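MMS19 nucleotide excision repair protein homolog (Mus musculus, PDB 6TBL) probably acts as a key component of the cytosolic iron-sulfur assembly complex, which delivers iron-sulfur clusters to proteins of DNA metabolism and genomic integrity. Local coordinates at residues S27-L32 with L70-A75; L45-L50 with T81-P86; V65-L70 with R107-S112; R93-P98 with V111-E116. All coordinates share one frame; numbering follows the deposited sequence.

Contact 1 (S27-L32 with L70-A75)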
loop_
_atom_site.group_PDB
_atom_site.type_symbol
_atom_site.label_atom_id
_atom_site.label_comp_id
_atom_site.label_asym_id
_atom_site.label_seq_id
_atom_site.Cartn_x
_atom_site.Cartn_y
_atom_site.Cartn_z
ATOM N N SER A 27 -20.633 -30.056 19.174
ATOM C CA SER A 27 -20.696 -31.502 18.993
ATOM C C SER A 27 -20.292 -31.901 17.578
ATOM O O SER A 27 -19.432 -32.770 17.389
ATOM C CB SER A 27 -22.102 -32.007 19.318
ATOM O OG SER A 27 -22.197 -33.409 19.139
ATOM N N THR A 28 -20.896 -31.272 16.566
ATOM C CA THR A 28 -20.581 -31.653 15.193
ATOM C C THR A 28 -19.172 -31.223 14.796
ATOM O O THR A 28 -18.518 -31.914 14.007
ATOM C CB THR A 28 -21.615 -31.071 14.227
ATOM O OG1 THR A 28 -21.259 -31.405 12.880
ATOM C CG2 THR A 28 -21.699 -29.560 14.364
ATOM N N LEU A 29 -18.684 -30.103 15.338
ATOM C CA LEU A 29 -17.337 -29.650 15.005
ATOM C C LEU A 29 -16.280 -30.623 15.513
ATOM O O LEU A 29 -15.243 -30.811 14.867
ATOM C CB LEU A 29 -17.095 -28.251 15.569
ATOM C CG LEU A 29 -17.768 -27.087 14.842
ATOM C CD1 LEU A 29 -17.686 -25.817 15.674
ATOM C CD2 LEU A 29 -17.135 -26.872 13.477
ATOM N N SER A 30 -16.522 -31.252 16.666
ATOM C CA SER A 30 -15.570 -32.231 17.179
ATOM C C SER A 30 -15.518 -33.488 16.321
ATOM O O SER A 30 -14.543 -34.242 16.404
ATOM C CB SER A 30 -15.915 -32.601 18.622
ATOM O OG SER A 30 -17.145 -33.302 18.688
ATOM N N CYS A 31 -16.545 -33.734 15.508
ATOM C CA CYS A 31 -16.533 -34.847 14.571
ATOM C C CYS A 31 -15.936 -34.467 13.226
ATOM O O CYS A 31 -15.301 -35.306 12.576
ATOM C CB CYS A 31 -17.953 -35.374 14.352
ATOM S SG CYS A 31 -18.711 -36.076 15.811
ATOM N N LEU A 32 -16.124 -33.220 12.800
ATOM C CA LEU A 32 -15.711 -32.808 11.465
ATOM C C LEU A 32 -14.198 -32.650 11.356
ATOM O O LEU A 32 -13.615 -32.978 10.317
ATOM C CB LEU A 32 -16.417 -31.508 11.087
ATOM C CG LEU A 32 -17.914 -31.656 10.822
ATOM C CD1 LEU A 32 -18.577 -30.298 10.687
ATOM C CD2 LEU A 32 -18.147 -32.493 9.572
ATOM N N LEU A 70 -12.461 -22.279 14.158
ATOM C CA LEU A 70 -11.174 -21.919 13.571
ATOM C C LEU A 70 -10.242 -23.121 13.468
ATOM O O LEU A 70 -9.435 -23.196 12.535
ATOM C CB LEU A 70 -10.518 -20.807 14.388
ATOM C CG LEU A 70 -11.260 -19.470 14.392
ATOM C CD1 LEU A 70 -10.578 -18.486 15.326
ATOM C CD2 LEU A 70 -11.352 -18.902 12.986
ATOM N N GLN A 71 -10.329 -24.059 14.413
ATOM C CA GLN A 71 -9.528 -25.274 14.307
ATOM C C GLN A 71 -9.934 -26.106 13.099
ATOM O O GLN A 71 -9.090 -26.786 12.504
ATOM C CB GLN A 71 -9.647 -26.099 15.588
ATOM C CG GLN A 71 -9.062 -25.423 16.815
ATOM C CD GLN A 71 -9.213 -26.258 18.070
ATOM O OE1 GLN A 71 -9.765 -27.357 18.041
ATOM N NE2 GLN A 71 -8.717 -25.739 19.186
ATOM N N CYS A 72 -11.213 -26.069 12.723
ATOM C CA CYS A 72 -11.637 -26.728 11.493
ATOM C C CYS A 72 -11.150 -25.966 10.267
ATOM O O CYS A 72 -10.796 -26.577 9.251
ATOM C CB CYS A 72 -13.156 -26.869 11.475
ATOM S SG CYS A 72 -13.779 -28.211 12.504
ATOM N N MET A 73 -11.140 -24.632 10.340
ATOM C CA MET A 73 -10.573 -23.834 9.256
ATOM C C MET A 73 -9.107 -24.176 9.044
ATOM O O MET A 73 -8.625 -24.208 7.906
ATOM C CB MET A 73 -10.735 -22.347 9.559
ATOM C CG MET A 73 -12.159 -21.852 9.462
ATOM S SD MET A 73 -12.810 -22.070 7.798
ATOM C CE MET A 73 -11.647 -21.096 6.849
ATOM N N HIS A 74 -8.380 -24.431 10.133
ATOM C CA HIS A 74 -7.011 -24.914 10.014
ATOM C C HIS A 74 -6.980 -26.311 9.407
ATOM O O HIS A 74 -6.173 -26.588 8.512
ATOM C CB HIS A 74 -6.342 -24.903 11.387
ATOM C CG HIS A 74 -4.903 -25.311 11.368
ATOM N ND1 HIS A 74 -4.501 -26.629 11.394
ATOM C CD2 HIS A 74 -3.766 -24.573 11.340
ATOM C CE1 HIS A 74 -3.181 -26.686 11.376
ATOM N NE2 HIS A 74 -2.711 -25.452 11.343
ATOM N N ALA A 75 -7.866 -27.199 9.868
ATOM C CA ALA A 75 -7.891 -28.565 9.366
ATOM C C ALA A 75 -8.322 -28.640 7.908
ATOM O O ALA A 75 -8.002 -29.623 7.233
ATOM C CB ALA A 75 -8.813 -29.428 10.230
#
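Leu29 and Leu32, one turn apart on helix 22-38, both meet the thiol of Cys72 on helix 63-76. Along the first of these helices, Thr28 comes first. It takes no part across the contact; its OG1 is hydrogen-bonded to the backbone O of Leu13. Leu29 follows and carries the contact: its CB points at the opposing helix, and CD2 comes within 3.7 Å of Cys72 SG, methyl against sulfur. Cys72 SG also lies 3.8 Å from Leu29 O, so it rests against both the branch and the backbone of one residue. With SG anti to the carbonyl carbon (chi1 -78°), the sulfur of Cys72 is held out beside its own backbone N and reaches across to the leucine. Cysteine suits this place because a small, polarisable and weakly polar group fits between helices whose Leu29 and Cys72 CA atoms are just 7.3 Å apart. Ser30 faces away, and its OG bonds back to Ser27 O at 2.7 Å, the usual way for a helical serine to satisfy its hydroxyl. Leu32 closes the turn, its CB reaching Cys72 SG more loosely at 4.5 Å. Phe54 of helix 47-57 touches both Leu29 and Cys72, while Leu17 packs on Leu29 and Leu32, which makes the site a buried, largely apolar one. The two helices lie in consecutive HEAT repeats, residues 5-41 and 44-82, and their side-by-side packing is characteristic of the alpha-solenoid that forms this C-terminal part of MMS19.

Contact 2 (L45-L50 with T81-P86). With K (potassium ion), chain G.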
loop_
_atom_site.group_PDB
_atom_site.type_symbol
_atom_site.label_atom_id
_atom_site.label_comp_id
_atom_site.label_asym_id
_atom_site.label_seq_id
_atom_site.Cartn_x
_atom_site.Cartn_y
_atom_site.Cartn_z
ATOM N N LEU A 45 -15.611 -32.666 -1.437
ATOM C CA LEU A 45 -16.830 -32.401 -2.192
ATOM C C LEU A 45 -17.650 -31.289 -1.558
ATOM O O LEU A 45 -18.344 -30.548 -2.262
ATOM C CB LEU A 45 -17.663 -33.674 -2.303
ATOM C CG LEU A 45 -17.072 -34.804 -3.143
ATOM C CD1 LEU A 45 -17.941 -36.042 -3.034
ATOM C CD2 LEU A 45 -16.920 -34.379 -4.599
ATOM N N HIS A 46 -17.576 -31.148 -0.241
ATOM C CA HIS A 46 -18.411 -30.209 0.492
ATOM C C HIS A 46 -17.628 -28.987 0.957
ATOM O O HIS A 46 -17.960 -28.391 1.980
ATOM C CB HIS A 46 -19.069 -30.918 1.678
ATOM C CG HIS A 46 -19.622 -32.266 1.335
ATOM N ND1 HIS A 46 -18.831 -33.391 1.235
ATOM C CD2 HIS A 46 -20.886 -32.669 1.058
ATOM C CE1 HIS A 46 -19.584 -34.429 0.914
ATOM N NE2 HIS A 46 -20.835 -34.018 0.803
ATOM N N VAL A 47 -16.592 -28.598 0.208
ATOM C CA VAL A 47 -15.744 -27.483 0.624
ATOM C C VAL A 47 -16.558 -26.203 0.752
ATOM O O VAL A 47 -16.395 -25.442 1.715
ATOM C CB VAL A 47 -14.567 -27.305 -0.355
ATOM C CG1 VAL A 47 -13.873 -25.980 -0.104
ATOM C CG2 VAL A 47 -13.584 -28.437 -0.197
ATOM N N ASP A 48 -17.458 -25.953 -0.200
ATOM C CA ASP A 48 -18.180 -24.685 -0.205
ATOM C C ASP A 48 -19.022 -24.521 1.051
ATOM O O ASP A 48 -19.018 -23.452 1.674
ATOM C CB ASP A 48 -19.054 -24.577 -1.452
ATOM C CG ASP A 48 -19.550 -23.166 -1.685
ATOM O OD1 ASP A 48 -18.805 -22.364 -2.292
ATOM O OD2 ASP A 48 -20.678 -22.853 -1.248
ATOM N N THR A 49 -19.743 -25.570 1.450
ATOM C CA THR A 49 -20.540 -25.480 2.667
ATOM C C THR A 49 -19.680 -25.592 3.922
ATOM O O THR A 49 -20.051 -25.050 4.970
ATOM C CB THR A 49 -21.638 -26.549 2.661
ATOM O OG1 THR A 49 -22.451 -26.414 3.832
ATOM C CG2 THR A 49 -21.040 -27.945 2.617
ATOM N N LEU A 50 -18.533 -26.271 3.841
ATOM C CA LEU A 50 -17.621 -26.310 4.980
ATOM C C LEU A 50 -17.017 -24.936 5.239
ATOM O O LEU A 50 -17.030 -24.443 6.373
ATOM C CB LEU A 50 -16.523 -27.352 4.749
ATOM C CG LEU A 50 -16.934 -28.825 4.850
ATOM C CD1 LEU A 50 -15.824 -29.740 4.343
ATOM C CD2 LEU A 50 -17.334 -29.200 6.272
ATOM N N THR A 81 -4.871 -29.050 -2.345
ATOM C CA THR A 81 -4.672 -27.615 -2.512
ATOM C C THR A 81 -5.392 -27.080 -3.744
ATOM O O THR A 81 -5.865 -25.937 -3.737
ATOM C CB THR A 81 -3.174 -27.311 -2.589
ATOM O OG1 THR A 81 -2.512 -27.887 -1.455
ATOM C CG2 THR A 81 -2.923 -25.808 -2.600
ATOM N N SER A 82 -5.505 -27.892 -4.798
ATOM C CA SER A 82 -6.121 -27.422 -6.034
ATOM C C SER A 82 -7.584 -27.034 -5.856
ATOM O O SER A 82 -8.099 -26.234 -6.643
ATOM C CB SER A 82 -5.994 -28.488 -7.123
ATOM O OG SER A 82 -6.645 -29.686 -6.738
ATOM N N VAL A 83 -8.266 -27.570 -4.840
ATOM C CA VAL A 83 -9.671 -27.241 -4.614
ATOM C C VAL A 83 -9.856 -26.158 -3.564
ATOM O O VAL A 83 -10.973 -25.629 -3.428
ATOM C CB VAL A 83 -10.485 -28.492 -4.217
ATOM C CG1 VAL A 83 -10.128 -29.655 -5.124
ATOM C CG2 VAL A 83 -10.264 -28.846 -2.753
ATOM N N LEU A 84 -8.806 -25.810 -2.821
ATOM C CA LEU A 84 -8.896 -24.758 -1.820
ATOM C C LEU A 84 -8.547 -23.389 -2.378
ATOM O O LEU A 84 -9.046 -22.381 -1.867
ATOM C CB LEU A 84 -7.974 -25.061 -0.638
ATOM C CG LEU A 84 -8.148 -26.412 0.048
ATOM C CD1 LEU A 84 -7.273 -26.474 1.273
ATOM C CD2 LEU A 84 -9.599 -26.659 0.407
ATOM N N LEU A 85 -7.715 -23.333 -3.421
ATOM C CA LEU A 85 -7.231 -22.051 -3.927
ATOM C C LEU A 85 -8.335 -21.085 -4.347
ATOM O O LEU A 85 -8.189 -19.881 -4.077
ATOM C CB LEU A 85 -6.242 -22.298 -5.076
ATOM C CG LEU A 85 -4.953 -23.014 -4.659
ATOM C CD1 LEU A 85 -4.070 -23.294 -5.865
ATOM C CD2 LEU A 85 -4.198 -22.209 -3.607
ATOM N N PRO A 86 -9.434 -21.506 -4.986
ATOM C CA PRO A 86 -10.513 -20.547 -5.281
ATOM C C PRO A 86 -11.167 -19.954 -4.042
ATOM O O PRO A 86 -11.931 -18.990 -4.173
ATOM C CB PRO A 86 -11.519 -21.377 -6.094
ATOM C CG PRO A 86 -11.180 -22.794 -5.801
ATOM C CD PRO A 86 -9.700 -22.812 -5.610
HETATM K K K G . -2.986 -28.929 1.157
#
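The two methyl groups of Val47 part company across this contact, CG2 going to Val83 and CG1 to Leu84. Val47 CG2 lies 4.2 Å from Val83 CG2, methyl beside methyl; both residues direct CB at the opposite segment. Leu84 starts out differently: its CB points along the interface, and only the end of the chain swings in, bringing CD2 to 4.4 Å from Val47 CG1. The forked shape of valine suits this position, since one short side chain can touch two neighbours. With CG1 anti to the backbone N (chi1 168°), the fork straddles the pair. Leu79 packs on Val47 and Leu84 and extends the apolar patch. Within the alpha-solenoid, helix 47-57 of the HEAT repeat 44-82 here meets helix 81-94, which spans the join between that repeat and the repeat 85-123. His46 stands at the N-cap of the former, its O receiving Leu50 N at 2.9 Å. At the start of the latter, Thr81 O accepts from both Leu84 N and Leu85 N, and Pro86, which has no N-H to give, marks a kink. Facing another way, Thr81 OG1 binds a potassium ion at 2.9 Å, joined there by the backbone O atoms of Thr77 and Leu79. Asp48 OD1 adds a polar tie beyond the valines, hydrogen-bonded to Tyr87 OH in the next turn of helix 81-94.

Contact 3 (V65-L70 with R107-S112)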
loop_
_atom_site.group_PDB
_atom_site.type_symbol
_atom_site.label_atom_id
_atom_site.label_comp_id
_atom_site.label_asym_id
_atom_site.label_seq_id
_atom_site.Cartn_x
_atom_site.Cartn_y
_atom_site.Cartn_z
ATOM N N VAL A 65 -17.072 -22.272 20.684
ATOM C CA VAL A 65 -17.480 -22.513 19.304
ATOM C C VAL A 65 -16.533 -21.814 18.338
ATOM O O VAL A 65 -16.091 -22.404 17.345
ATOM C CB VAL A 65 -18.942 -22.075 19.091
ATOM C CG1 VAL A 65 -19.311 -22.143 17.617
ATOM C CG2 VAL A 65 -19.879 -22.948 19.909
ATOM N N ARG A 66 -16.203 -20.550 18.614
ATOM C CA ARG A 66 -15.268 -19.828 17.753
ATOM C C ARG A 66 -13.930 -20.551 17.665
ATOM O O ARG A 66 -13.327 -20.628 16.589
ATOM C CB ARG A 66 -15.074 -18.400 18.264
ATOM C CG ARG A 66 -16.268 -17.489 18.031
ATOM C CD ARG A 66 -15.968 -16.045 18.420
ATOM N NE ARG A 66 -16.386 -15.732 19.785
ATOM C CZ ARG A 66 -15.553 -15.480 20.788
ATOM N NH1 ARG A 66 -14.244 -15.498 20.585
ATOM N NH2 ARG A 66 -16.030 -15.203 21.993
ATOM N N ILE A 67 -13.463 -21.103 18.785
ATOM C CA ILE A 67 -12.203 -21.838 18.787
ATOM C C ILE A 67 -12.311 -23.089 17.923
ATOM O O ILE A 67 -11.465 -23.341 17.055
ATOM C CB ILE A 67 -11.787 -22.181 20.228
ATOM C CG1 ILE A 67 -11.381 -20.909 20.975
ATOM C CG2 ILE A 67 -10.666 -23.214 20.233
ATOM C CD1 ILE A 67 -11.034 -21.141 22.422
ATOM N N ALA A 68 -13.356 -23.889 18.144
ATOM C CA ALA A 68 -13.526 -25.113 17.369
ATOM C C ALA A 68 -13.703 -24.811 15.885
ATOM O O ALA A 68 -13.178 -25.534 15.029
ATOM C CB ALA A 68 -14.717 -25.910 17.902
ATOM N N ALA A 69 -14.433 -23.740 15.562
ATOM C CA ALA A 69 -14.641 -23.381 14.164
ATOM C C ALA A 69 -13.324 -23.039 13.479
ATOM O O ALA A 69 -13.079 -23.463 12.343
ATOM C CB ALA A 69 -15.619 -22.211 14.061
ATOM N N LEU A 70 -12.461 -22.279 14.158
ATOM C CA LEU A 70 -11.174 -21.919 13.571
ATOM C C LEU A 70 -10.242 -23.121 13.468
ATOM O O LEU A 70 -9.435 -23.196 12.535
ATOM C CB LEU A 70 -10.518 -20.807 14.388
ATOM C CG LEU A 70 -11.260 -19.470 14.392
ATOM C CD1 LEU A 70 -10.578 -18.486 15.326
ATOM C CD2 LEU A 70 -11.352 -18.902 12.986
ATOM N N ARG A 107 -7.946 -15.744 19.252
ATOM C CA ARG A 107 -7.006 -15.101 18.339
ATOM C C ARG A 107 -5.866 -16.039 17.971
ATOM O O ARG A 107 -5.437 -16.081 16.812
ATOM C CB ARG A 107 -6.458 -13.820 18.962
ATOM C CG ARG A 107 -7.392 -12.627 18.875
ATOM C CD ARG A 107 -6.704 -11.389 19.412
ATOM N NE ARG A 107 -6.959 -11.200 20.833
ATOM C CZ ARG A 107 -6.101 -10.630 21.669
ATOM N NH1 ARG A 107 -4.928 -10.212 21.227
ATOM N NH2 ARG A 107 -6.412 -10.487 22.946
ATOM N N LYS A 108 -5.357 -16.793 18.949
ATOM C CA LYS A 108 -4.293 -17.755 18.678
ATOM C C LYS A 108 -4.703 -18.741 17.590
ATOM O O LYS A 108 -3.919 -19.036 16.680
ATOM C CB LYS A 108 -3.919 -18.494 19.964
ATOM C CG LYS A 108 -3.016 -19.696 19.754
ATOM C CD LYS A 108 -2.812 -20.476 21.045
ATOM C CE LYS A 108 -2.121 -21.804 20.775
ATOM N NZ LYS A 108 -1.902 -22.584 22.020
ATOM N N GLU A 109 -5.936 -19.252 17.661
ATOM C CA GLU A 109 -6.420 -20.167 16.632
ATOM C C GLU A 109 -6.605 -19.463 15.294
ATOM O O GLU A 109 -6.374 -20.068 14.241
ATOM C CB GLU A 109 -7.730 -20.814 17.080
ATOM C CG GLU A 109 -7.662 -21.459 18.455
ATOM C CD GLU A 109 -6.710 -22.639 18.504
ATOM O OE1 GLU A 109 -6.482 -23.267 17.448
ATOM O OE2 GLU A 109 -6.189 -22.937 19.601
ATOM N N ALA A 110 -7.021 -18.195 15.314
ATOM C CA ALA A 110 -7.158 -17.442 14.071
ATOM C C ALA A 110 -5.805 -17.235 13.399
ATOM O O ALA A 110 -5.687 -17.359 12.175
ATOM C CB ALA A 110 -7.837 -16.101 14.342
ATOM N N VAL A 111 -4.774 -16.922 14.186
ATOM C CA VAL A 111 -3.423 -16.813 13.641
ATOM C C VAL A 111 -2.997 -18.136 13.020
ATOM O O VAL A 111 -2.457 -18.179 11.908
ATOM C CB VAL A 111 -2.438 -16.359 14.734
ATOM C CG1 VAL A 111 -1.007 -16.489 14.249
ATOM C CG2 VAL A 111 -2.734 -14.931 15.146
ATOM N N SER A 112 -3.244 -19.237 13.730
ATOM C CA SER A 112 -2.829 -20.546 13.239
ATOM C C SER A 112 -3.570 -20.923 11.961
ATOM O O SER A 112 -2.963 -21.435 11.012
ATOM C CB SER A 112 -3.053 -21.599 14.324
ATOM O OG SER A 112 -2.689 -22.890 13.868
#
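Ile67 and Leu70 of helix 63-76 pack on Glu109 and Ala110 of helix 104-118 where helices of the HEAT repeats 44-82 and 85-123 lie side by side. The two short helical segments run nearly parallel, at 13°, with their axes approaching to 8.9 Å. Leu70 and Glu109 have CA atoms 5.9 Å apart, and Leu70 CB touches Glu109 CB at 3.9 Å. Beyond this point Leu70 passes alongside the neighbouring helix, and its CD1 lies 3.8 Å from Ala110 CB and 3.6 Å from Ala110 N. Alanine is apt here, since its single methyl lets a leucine branch come right up to the backbone. Glu109 takes part through its aliphatic portion: its CG meets Ile67 CG2 at 3.9 Å, the two side chains crossing at a slant. The chain then bends at its second torsion (chi2 -65°), and the carboxylate end lies by Gln71 of helix 63-76. Glu109 is partly exposed, and a residue with an apolar stem and a charged end suits such a place in the middle of the contact. Arg107 points its CB away from helix 63-76; outside this contact, its NH1 forms a salt bridge with an acidic side chain of another protein's chain, and the residue makes a cation-pi contact with an aromatic one. Val106 of helix 104-118 touches Ile67, Leu70 and Arg66, prolonging the interface, while Ala110 rests on Pro98 and Leu99 of the preceding loop. On the other flank of helix 63-76, Ala68 packs on Leu26 and Leu29, so this helix is sandwiched between helices 22-38 and 104-118.

Contact 4 (R93-P98 with V111-E116)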
loop_
_atom_site.group_PDB
_atom_site.type_symbol
_atom_site.label_atom_id
_atom_site.label_comp_id
_atom_site.label_asym_id
_atom_site.label_seq_id
_atom_site.Cartn_x
_atom_site.Cartn_y
_atom_site.Cartn_z
ATOM N N ARG A 93 -9.250 -12.917 3.887
ATOM C CA ARG A 93 -9.997 -11.722 4.261
ATOM C C ARG A 93 -10.931 -12.003 5.432
ATOM O O ARG A 93 -11.010 -11.208 6.376
ATOM C CB ARG A 93 -10.778 -11.195 3.055
ATOM C CG ARG A 93 -9.920 -10.972 1.818
ATOM C CD ARG A 93 -10.765 -10.741 0.575
ATOM N NE ARG A 93 -11.511 -9.491 0.646
ATOM C CZ ARG A 93 -12.163 -8.954 -0.380
ATOM N NH1 ARG A 93 -12.816 -7.810 -0.226
ATOM N NH2 ARG A 93 -12.159 -9.558 -1.561
ATOM N N ALA A 94 -11.632 -13.140 5.400
ATOM C CA ALA A 94 -12.573 -13.461 6.472
ATOM C C ALA A 94 -11.855 -13.724 7.790
ATOM O O ALA A 94 -12.315 -13.283 8.848
ATOM C CB ALA A 94 -13.426 -14.666 6.079
ATOM N N LEU A 95 -10.729 -14.440 7.751
ATOM C CA LEU A 95 -10.007 -14.756 8.978
ATOM C C LEU A 95 -9.312 -13.544 9.586
ATOM O O LEU A 95 -8.771 -13.655 10.690
ATOM C CB LEU A 95 -8.988 -15.871 8.724
ATOM C CG LEU A 95 -9.596 -17.249 8.441
ATOM C CD1 LEU A 95 -8.519 -18.306 8.281
ATOM C CD2 LEU A 95 -10.567 -17.635 9.542
ATOM N N ALA A 96 -9.315 -12.397 8.904
ATOM C CA ALA A 96 -8.749 -11.194 9.503
ATOM C C ALA A 96 -9.586 -10.709 10.679
ATOM O O ALA A 96 -9.047 -10.114 11.619
ATOM C CB ALA A 96 -8.618 -10.094 8.450
ATOM N N LYS A 97 -10.900 -10.951 10.647
ATOM C CA LYS A 97 -11.746 -10.512 11.756
ATOM C C LYS A 97 -11.452 -11.281 13.039
ATOM O O LYS A 97 -11.271 -10.636 14.086
ATOM C CB LYS A 97 -13.221 -10.601 11.352
ATOM C CG LYS A 97 -14.198 -10.326 12.483
ATOM C CD LYS A 97 -15.633 -10.582 12.039
ATOM C CE LYS A 97 -16.617 -10.324 13.167
ATOM N NZ LYS A 97 -18.019 -10.585 12.747
ATOM N N PRO A 98 -11.385 -12.620 13.047
ATOM C CA PRO A 98 -11.020 -13.319 14.291
ATOM C C PRO A 98 -9.624 -12.997 14.792
ATOM O O PRO A 98 -9.322 -13.289 15.956
ATOM C CB PRO A 98 -11.145 -14.802 13.914
ATOM C CG PRO A 98 -12.081 -14.824 12.777
ATOM C CD PRO A 98 -11.783 -13.579 12.000
ATOM N N VAL A 111 -4.774 -16.922 14.186
ATOM C CA VAL A 111 -3.423 -16.813 13.641
ATOM C C VAL A 111 -2.997 -18.136 13.020
ATOM O O VAL A 111 -2.457 -18.179 11.908
ATOM C CB VAL A 111 -2.438 -16.359 14.734
ATOM C CG1 VAL A 111 -1.007 -16.489 14.249
ATOM C CG2 VAL A 111 -2.734 -14.931 15.146
ATOM N N SER A 112 -3.244 -19.237 13.730
ATOM C CA SER A 112 -2.829 -20.546 13.239
ATOM C C SER A 112 -3.570 -20.923 11.961
ATOM O O SER A 112 -2.963 -21.435 11.012
ATOM C CB SER A 112 -3.053 -21.599 14.324
ATOM O OG SER A 112 -2.689 -22.890 13.868
ATOM N N ALA A 113 -4.880 -20.676 11.915
ATOM C CA ALA A 113 -5.656 -21.043 10.735
ATOM C C ALA A 113 -5.291 -20.170 9.541
ATOM O O ALA A 113 -5.063 -20.676 8.435
ATOM C CB ALA A 113 -7.152 -20.945 11.037
ATOM N N ARG A 114 -5.227 -18.852 9.747
ATOM C CA ARG A 114 -4.926 -17.943 8.647
ATOM C C ARG A 114 -3.515 -18.164 8.116
ATOM O O ARG A 114 -3.278 -18.053 6.907
ATOM C CB ARG A 114 -5.116 -16.497 9.105
ATOM C CG ARG A 114 -5.120 -15.454 7.995
ATOM C CD ARG A 114 -5.589 -14.126 8.565
ATOM N NE ARG A 114 -5.891 -13.125 7.546
ATOM C CZ ARG A 114 -5.159 -12.039 7.326
ATOM N NH1 ARG A 114 -4.073 -11.808 8.051
ATOM N NH2 ARG A 114 -5.514 -11.181 6.381
ATOM N N GLY A 115 -2.568 -18.485 9.003
ATOM C CA GLY A 115 -1.199 -18.706 8.567
ATOM C C GLY A 115 -1.059 -19.878 7.617
ATOM O O GLY A 115 -0.227 -19.848 6.706
ATOM N N GLU A 116 -1.868 -20.921 7.807
ATOM C CA GLU A 116 -1.825 -22.065 6.907
ATOM C C GLU A 116 -2.522 -21.779 5.585
ATOM O O GLU A 116 -2.196 -22.410 4.573
ATOM C CB GLU A 116 -2.445 -23.290 7.579
ATOM C CG GLU A 116 -1.587 -23.853 8.692
ATOM C CD GLU A 116 -0.239 -24.338 8.195
ATOM O OE1 GLU A 116 -0.196 -24.973 7.120
ATOM O OE2 GLU A 116 0.778 -24.072 8.870
#
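Arg114 lies along Leu95 and Ala96, joining two parts of the HEAT repeat 85-123 through the type I turn from Ala94 to Lys97. Its CB starts against Leu95, 3.9 Å from Leu95 CB, and CG stays on the same atom. Arg114 CD follows at 3.8 Å from Leu95 CB, so three carbons of the arginine stem lie against that one atom. With CG anti to the backbone N (chi1 -168°) and the chain extended from CG to NE, the charged end is carried clear past Leu95 to Ala96. There Arg114 NE passes 3.8 Å from Ala96 N without bonding to it; its acceptor is Ile92 O of helix 81-94. Ala96, within the turn, lays its CB over one face of the guanidinium, 3.9 Å from Arg114 NH2, a fit that a methyl group allows. NH1 is hydrogen-bonded to the backbone of another protein's chain. A leucine in place of Arg114 would probably leave Ile92 O without this donor and that neighbouring backbone without its hydrogen bond. Arginine thus serves the packing within the repeat with its stem and the interface with another protein's chain with NH1. Leu95 in turn reaches past the arginine stem, its CD1 resting 3.6 Å from Arg114 CA and 4.1 Å from Ala113 CB.

Overall arrangement
From the N terminus, contact 1 closes the first long loop, bringing helix 63-76 back to helix 22-38. Before that loop is complete, helix 47-57 opens contact 2, which ends at the start of helix 81-94; contact 3 likewise begins on helix 63-76 and ends on helix 104-118. These three cross one another pairwise. Contact 4 closes a shorter loop within the last repeat, and ends with contact 3 on helix 104-118, where the two share Val111 and Ser112. Contacts 1 and 3 share Leu70 and thereby join helices 22-38, 63-76 and 104-118 in a row. Contact 2 ties helix 47-57 to helix 81-94, about 19 Å from contact 3 between centres, and contact 4 links the two layers.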